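Hypothetical protein TM0723 (Thermotoga maritima, PDB 1VMJ) is of unknown function but belongs to the YjbQ (UPF0047) family and has been proposed, without firm proof, to be a thiamin phosphate synthase. Local coordinates at residues Asn54-Thr59 and Pro141-Val146; Ala60-Asn65 and Val131-Phe136. All blocks are in the same frame, centred on the assembly; numbering follows the deposited sequence.

Contact 1: Asn54-Thr59 and Pro141-Val146; sequences NAMHIT and PKRVLV. With SO4 (sulfate ion), chain C.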
loop_
_atom_site.group_PDB
_atom_site.type_symbol
_atom_site.label_atom_id
_atom_site.label_comp_id
_atom_site.label_asym_id
_atom_site.label_seq_id
_atom_site.Cartn_x
_atom_site.Cartn_y
_atom_site.Cartn_z
ATOM N N ASN A 54 -10.731 2.002 1.944
ATOM C CA ASN A 54 -9.722 2.916 2.441
ATOM C C ASN A 54 -10.205 3.766 3.591
ATOM O O ASN A 54 -11.371 4.088 3.689
ATOM C CB ASN A 54 -9.146 3.780 1.319
ATOM C CG ASN A 54 -10.130 4.821 0.790
ATOM O OD1 ASN A 54 -10.825 4.574 -0.200
ATOM N ND2 ASN A 54 -10.178 6.014 1.422
ATOM N N ALA A 55 -9.251 4.132 4.458
ATOM C CA ALA A 55 -9.497 5.130 5.482
ATOM C C ALA A 55 -9.646 6.479 4.782
ATOM O O ALA A 55 -8.794 6.852 3.986
ATOM C CB ALA A 55 -8.362 5.150 6.443
ATOM N N MET A 56 -10.711 7.208 5.109
ATOM C CA MET A 56 -10.942 8.536 4.547
ATOM C C MET A 56 -10.253 9.609 5.369
ATOM O O MET A 56 -10.232 10.769 4.982
ATOM C CB MET A 56 -12.425 8.827 4.467
ATOM C CG MET A 56 -13.156 7.828 3.622
ATOM S SD MET A 56 -14.882 8.270 3.295
ATOM C CE MET A 56 -14.733 9.412 1.935
ATOM N N HIS A 57 -9.701 9.211 6.501
ATOM C CA HIS A 57 -8.952 10.103 7.393
ATOM C C HIS A 57 -7.497 9.724 7.344
ATOM O O HIS A 57 -7.140 8.570 7.123
ATOM C CB HIS A 57 -9.544 10.019 8.797
ATOM C CG HIS A 57 -10.932 10.553 8.851
ATOM N ND1 HIS A 57 -11.239 11.826 9.275
ATOM C CD2 HIS A 57 -12.093 9.992 8.450
ATOM C CE1 HIS A 57 -12.545 12.020 9.125
ATOM N NE2 HIS A 57 -13.080 10.922 8.627
ATOM N N ILE A 58 -6.646 10.717 7.545
ATOM C CA ILE A 58 -5.213 10.579 7.304
ATOM C C ILE A 58 -4.440 10.164 8.553
ATOM O O ILE A 58 -3.199 10.176 8.557
ATOM C CB ILE A 58 -4.650 11.872 6.636
ATOM C CG1 ILE A 58 -4.916 13.091 7.522
ATOM C CG2 ILE A 58 -5.266 12.070 5.247
ATOM C CD1 ILE A 58 -4.299 14.373 7.019
ATOM N N THR A 59 -5.193 9.770 9.583
ATOM C CA THR A 59 -4.684 9.268 10.845
ATOM C C THR A 59 -5.229 7.878 11.176
ATOM O O THR A 59 -5.236 7.460 12.342
ATOM C CB THR A 59 -5.064 10.213 11.977
ATOM O OG1 THR A 59 -6.467 10.463 11.925
ATOM C CG2 THR A 59 -4.308 11.507 11.838
ATOM N N PRO A 141 -15.911 10.805 15.213
ATOM C CA PRO A 141 -16.480 10.062 14.093
ATOM C C PRO A 141 -15.573 10.087 12.869
ATOM O O PRO A 141 -15.194 11.156 12.380
ATOM C CB PRO A 141 -17.792 10.806 13.804
ATOM C CG PRO A 141 -17.509 12.211 14.236
ATOM C CD PRO A 141 -16.642 12.067 15.456
ATOM N N LYS A 142 -15.196 8.898 12.409
ATOM C CA LYS A 142 -14.296 8.765 11.289
ATOM C C LYS A 142 -14.823 7.720 10.344
ATOM O O LYS A 142 -15.689 6.906 10.683
ATOM C CB LYS A 142 -12.892 8.436 11.787
ATOM C CG LYS A 142 -12.350 9.610 12.593
ATOM C CD LYS A 142 -11.051 9.328 13.278
ATOM C CE LYS A 142 -9.868 9.388 12.319
ATOM N NZ LYS A 142 -8.608 9.129 13.128
ATOM N N ARG A 143 -14.314 7.764 9.123
ATOM C CA ARG A 143 -14.945 7.071 8.028
ATOM C C ARG A 143 -13.985 6.222 7.241
ATOM O O ARG A 143 -12.831 6.576 7.058
ATOM C CB ARG A 143 -15.592 8.070 7.087
ATOM C CG ARG A 143 -16.420 9.105 7.767
ATOM C CD ARG A 143 -16.963 10.041 6.756
ATOM N NE ARG A 143 -17.576 11.193 7.403
ATOM C CZ ARG A 143 -18.538 11.910 6.852
ATOM N NH1 ARG A 143 -19.035 11.575 5.656
ATOM N NH2 ARG A 143 -19.004 12.967 7.501
ATOM N N VAL A 144 -14.532 5.109 6.760
ATOM C CA VAL A 144 -13.919 4.220 5.795
ATOM C C VAL A 144 -14.804 4.172 4.566
ATOM O O VAL A 144 -16.031 4.131 4.674
ATOM C CB VAL A 144 -13.800 2.803 6.400
ATOM C CG1 VAL A 144 -13.534 1.745 5.372
ATOM C CG2 VAL A 144 -12.718 2.793 7.470
ATOM N N LEU A 145 -14.180 4.194 3.406
ATOM C CA LEU A 145 -14.891 4.107 2.140
ATOM C C LEU A 145 -14.747 2.720 1.560
ATOM O O LEU A 145 -13.653 2.164 1.560
ATOM C CB LEU A 145 -14.377 5.151 1.137
ATOM C CG LEU A 145 -15.148 5.237 -0.181
ATOM C CD1 LEU A 145 -16.578 5.722 0.021
ATOM C CD2 LEU A 145 -14.402 6.144 -1.164
ATOM N N VAL A 146 -15.859 2.159 1.079
ATOM C CA VAL A 146 -15.868 0.947 0.278
ATOM C C VAL A 146 -16.388 1.334 -1.093
ATOM O O VAL A 146 -17.450 1.947 -1.208
ATOM C CB VAL A 146 -16.804 -0.136 0.862
ATOM C CG1 VAL A 146 -16.812 -1.367 -0.009
ATOM C CG2 VAL A 146 -16.389 -0.493 2.264
HETATM S S SO4 C . -8.073 13.435 9.855
HETATM O O1 SO4 C . -9.387 13.798 10.350
HETATM O O2 SO4 C . -7.140 14.543 9.941
HETATM O O3 SO4 C . -8.152 13.063 8.428
HETATM O O4 SO4 C . -7.644 12.306 10.629
HETATM O O HOH W 1 -10.707 6.875 8.840
#
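The imidazole of His57 lies beneath the aliphatic part of Lys142, whose CG sits 4.0 Å from the ring centroid and only 4° off the ring normal, a CH-pi contact over the middle of one face. Beyond that point the lysine chain turns about its CG-CD bond (chi3 78°), carrying its ammonium group past the ring to Thr59, where NZ gives a hydrogen bond to OG1 at 2.8 Å. The same NZ forms its salt bridge with Glu135. At the ring edge, His57 ND1 donates an almost straight bond (178°) to sulfate O1 at 2.9 Å. Ile58 N bonds to O3 of the anion, Thr59 OG1 makes an unusually short bond to O4, and Arg140 adds another. An alanine in place of His57 would probably leave sulfate O1 without this donor and open a gap beneath the methylenes of Lys142.

Farther along, Met56 lays its sulfur against the strand, SD standing 3.8 Å from Leu145 CB and nearly as close to Arg143 CB, while Leu125 of the second subunit packs on the same side chain. Backbone bonds tie the strands through the hydrogen-bonded pair Asn54-Leu145, and Met56 N continues them to Arg143 O at 2.9 Å. Asn54 ND2 hydrogen-bonds to Ala55 O, which lies in the plane of the Asn54 amide and is likely to set its rotation. The arrangement is that of an antiparallel strand pair inside a five-stranded sheet, running out into a loop that forms an anion pocket beside the sodium site; the sulfate, probably from the crystallisation liquor, may mark where a phosphate-like group could bind.

Contact 2: Ala60-Asn65 and Val131-Phe136; sequences ASVFIN and VFYGEF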
loop_
_atom_site.group_PDB
_atom_site.type_symbol
_atom_site.label_atom_id
_atom_site.label_comp_id
_atom_site.label_asym_id
_atom_site.label_seq_id
_atom_site.Cartn_x
_atom_site.Cartn_y
_atom_site.Cartn_z
ATOM N N ALA A 60 -5.666 7.164 10.144
ATOM C CA ALA A 60 -6.189 5.829 10.304
ATOM C C ALA A 60 -5.890 4.997 9.074
ATOM O O ALA A 60 -5.473 5.494 8.025
ATOM C CB ALA A 60 -7.663 5.890 10.566
ATOM N N SER A 61 -6.056 3.688 9.230
ATOM C CA SER A 61 -5.679 2.705 8.210
ATOM C C SER A 61 -6.777 1.728 7.920
ATOM O O SER A 61 -7.612 1.467 8.768
ATOM C CB SER A 61 -4.480 1.875 8.695
ATOM O OG SER A 61 -3.330 2.684 8.816
ATOM N N VAL A 62 -6.727 1.148 6.723
ATOM C CA VAL A 62 -7.398 -0.117 6.432
ATOM C C VAL A 62 -6.331 -1.099 5.942
ATOM O O VAL A 62 -5.520 -0.773 5.089
ATOM C CB VAL A 62 -8.501 0.028 5.413
ATOM C CG1 VAL A 62 -9.073 -1.319 5.048
ATOM C CG2 VAL A 62 -9.606 0.924 5.951
ATOM N N PHE A 63 -6.276 -2.275 6.550
ATOM C CA PHE A 63 -5.234 -3.259 6.263
ATOM C C PHE A 63 -5.806 -4.638 6.476
ATOM O O PHE A 63 -6.897 -4.804 7.045
ATOM C CB PHE A 63 -3.985 -3.038 7.127
ATOM C CG PHE A 63 -4.216 -3.285 8.614
ATOM C CD1 PHE A 63 -4.724 -2.299 9.448
ATOM C CD2 PHE A 63 -3.944 -4.518 9.166
ATOM C CE1 PHE A 63 -4.982 -2.551 10.801
ATOM C CE2 PHE A 63 -4.143 -4.756 10.509
ATOM C CZ PHE A 63 -4.680 -3.773 11.323
ATOM N N ILE A 64 -5.069 -5.615 5.959
ATOM C CA ILE A 64 -5.409 -7.019 6.105
ATOM C C ILE A 64 -4.341 -7.735 6.915
ATOM O O ILE A 64 -3.148 -7.670 6.591
ATOM C CB ILE A 64 -5.601 -7.715 4.749
ATOM C CG1 ILE A 64 -6.964 -7.302 4.167
ATOM C CG2 ILE A 64 -5.562 -9.223 4.888
ATOM C CD1 ILE A 64 -7.158 -7.543 2.714
ATOM N N ASN A 65 -4.766 -8.445 7.961
ATOM C CA ASN A 65 -3.848 -9.310 8.680
ATOM C C ASN A 65 -4.632 -10.267 9.563
ATOM O O ASN A 65 -5.778 -10.499 9.302
ATOM C CB ASN A 65 -2.773 -8.492 9.424
ATOM C CG ASN A 65 -1.422 -9.203 9.394
ATOM O OD1 ASN A 65 -1.256 -10.221 10.073
ATOM N ND2 ASN A 65 -0.516 -8.767 8.507
ATOM N N VAL A 131 -9.966 -8.191 7.264
ATOM C CA VAL A 131 -9.815 -6.764 7.007
ATOM C C VAL A 131 -10.119 -5.991 8.289
ATOM O O VAL A 131 -11.106 -6.235 8.976
ATOM C CB VAL A 131 -10.783 -6.270 5.919
ATOM C CG1 VAL A 131 -10.422 -4.834 5.515
ATOM C CG2 VAL A 131 -10.763 -7.180 4.689
ATOM N N PHE A 132 -9.215 -5.059 8.588
ATOM C CA PHE A 132 -9.270 -4.209 9.777
ATOM C C PHE A 132 -9.289 -2.739 9.466
ATOM O O PHE A 132 -8.622 -2.263 8.526
ATOM C CB PHE A 132 -8.054 -4.486 10.673
ATOM C CG PHE A 132 -8.121 -5.813 11.320
ATOM C CD1 PHE A 132 -7.578 -6.940 10.698
ATOM C CD2 PHE A 132 -8.786 -5.968 12.512
ATOM C CE1 PHE A 132 -7.691 -8.190 11.278
ATOM C CE2 PHE A 132 -8.911 -7.234 13.081
ATOM C CZ PHE A 132 -8.357 -8.330 12.439
ATOM N N TYR A 133 -10.052 -2.031 10.290
ATOM C CA TYR A 133 -9.902 -0.598 10.461
ATOM C C TYR A 133 -8.912 -0.419 11.590
ATOM O O TYR A 133 -9.103 -0.944 12.691
ATOM C CB TYR A 133 -11.240 0.068 10.832
ATOM C CG TYR A 133 -11.141 1.561 11.017
ATOM C CD1 TYR A 133 -10.643 2.363 10.004
ATOM C CD2 TYR A 133 -11.506 2.166 12.224
ATOM C CE1 TYR A 133 -10.544 3.737 10.163
ATOM C CE2 TYR A 133 -11.426 3.549 12.389
ATOM C CZ TYR A 133 -10.926 4.316 11.352
ATOM O OH TYR A 133 -10.810 5.663 11.500
ATOM N N GLY A 134 -7.840 0.311 11.306
ATOM C CA GLY A 134 -6.830 0.646 12.281
ATOM C C GLY A 134 -6.960 2.097 12.664
ATOM O O GLY A 134 -6.564 3.003 11.909
ATOM N N GLU A 135 -7.550 2.342 13.815
ATOM C CA GLU A 135 -7.719 3.687 14.316
ATOM C C GLU A 135 -6.498 4.113 15.117
ATOM O O GLU A 135 -6.140 3.430 16.064
ATOM C CB GLU A 135 -8.961 3.745 15.229
ATOM C CG GLU A 135 -9.252 5.137 15.776
ATOM C CD GLU A 135 -9.481 6.122 14.665
ATOM O OE1 GLU A 135 -10.635 6.202 14.166
ATOM O OE2 GLU A 135 -8.503 6.796 14.287
ATOM N N PHE A 136 -5.868 5.234 14.749
ATOM C CA PHE A 136 -4.737 5.758 15.504
ATOM C C PHE A 136 -4.992 7.106 16.173
ATOM O O PHE A 136 -4.145 7.599 16.901
ATOM C CB PHE A 136 -3.484 5.775 14.621
ATOM C CG PHE A 136 -3.163 4.420 14.065
ATOM C CD1 PHE A 136 -2.882 3.384 14.926
ATOM C CD2 PHE A 136 -3.206 4.154 12.709
ATOM C CE1 PHE A 136 -2.628 2.115 14.446
ATOM C CE2 PHE A 136 -2.948 2.891 12.236
ATOM C CZ PHE A 136 -2.666 1.875 13.129
#
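Phe63 and Phe132, a hydrogen-bonded pair of the two antiparallel strands, turn their rings nearly parallel, at 19°, but slide them so far apart (centroids 5.5 Å) that they barely overlap. What fills the face of Phe63 is instead the CB of Phe132, 3.8 Å from the ring centroid in a CH-pi contact. Phe63 reaches this position because its CG stands between the backbone N and the carbonyl carbon (chi1 66°), which leans the ring over the neighbouring strand until its edge meets Gly134 CA, which lies in the ring plane. The ring of Phe132 in turn sets its edge toward Asn65 O, with CE1 at 3.6 Å, and meets His72 steeply.

On the other face, Tyr133 brings CE1 to 3.6 Å from Ala60 CB, with Val62 CG2 at the edge of its ring, near the plane. Its hydroxyl donates to Glu135 OE1 at 2.7 Å, approaching from above the carboxylate plane, while the other oxygen, OE2, pairs with Lys142. Phe22 stacks on the same tyrosine. Val131 divides its two methyl groups between partners on this face, CG1 against Val62 CG1 and CG2 against Ile64 CG1, both at 3.8 Å. Strand 113-119 packs against this aliphatic cluster. Past the end of the strand, Phe136 points its ring edge at Ser61 OG, 3.4 Å from CE2.

Paired backbone bonds at Ser61-Gly134 and Phe63-Phe132 join the two strands. The pair forms part of the three-stranded antiparallel sheet 29-32, 130-135 and 60-65, packed between strand 113-119 and the helices, with Asn65 at its end bonded to His104 of the third subunit.

How the contacts relate
From the N terminus, strand 49-55 runs into the loop 56-59 and straight on into strand 60-65, so the first halves of both contacts are consecutive. After helices 69-82 and 101-110 and strand 113-119, the chain returns as strand 130-135, and contact 2 closes the inner loop; strand 142-150 then closes the outer loop in contact 1. Contact 2 is thus nested within contact 1. Contact 1 belongs to the five-stranded sheet and contact 2 to the three-stranded one, their centres about 10 Å apart. The two meet at a salt bridge, Lys142 NZ to Glu135 OE2 at 2.6 Å, and where Val144 packs on Tyr133.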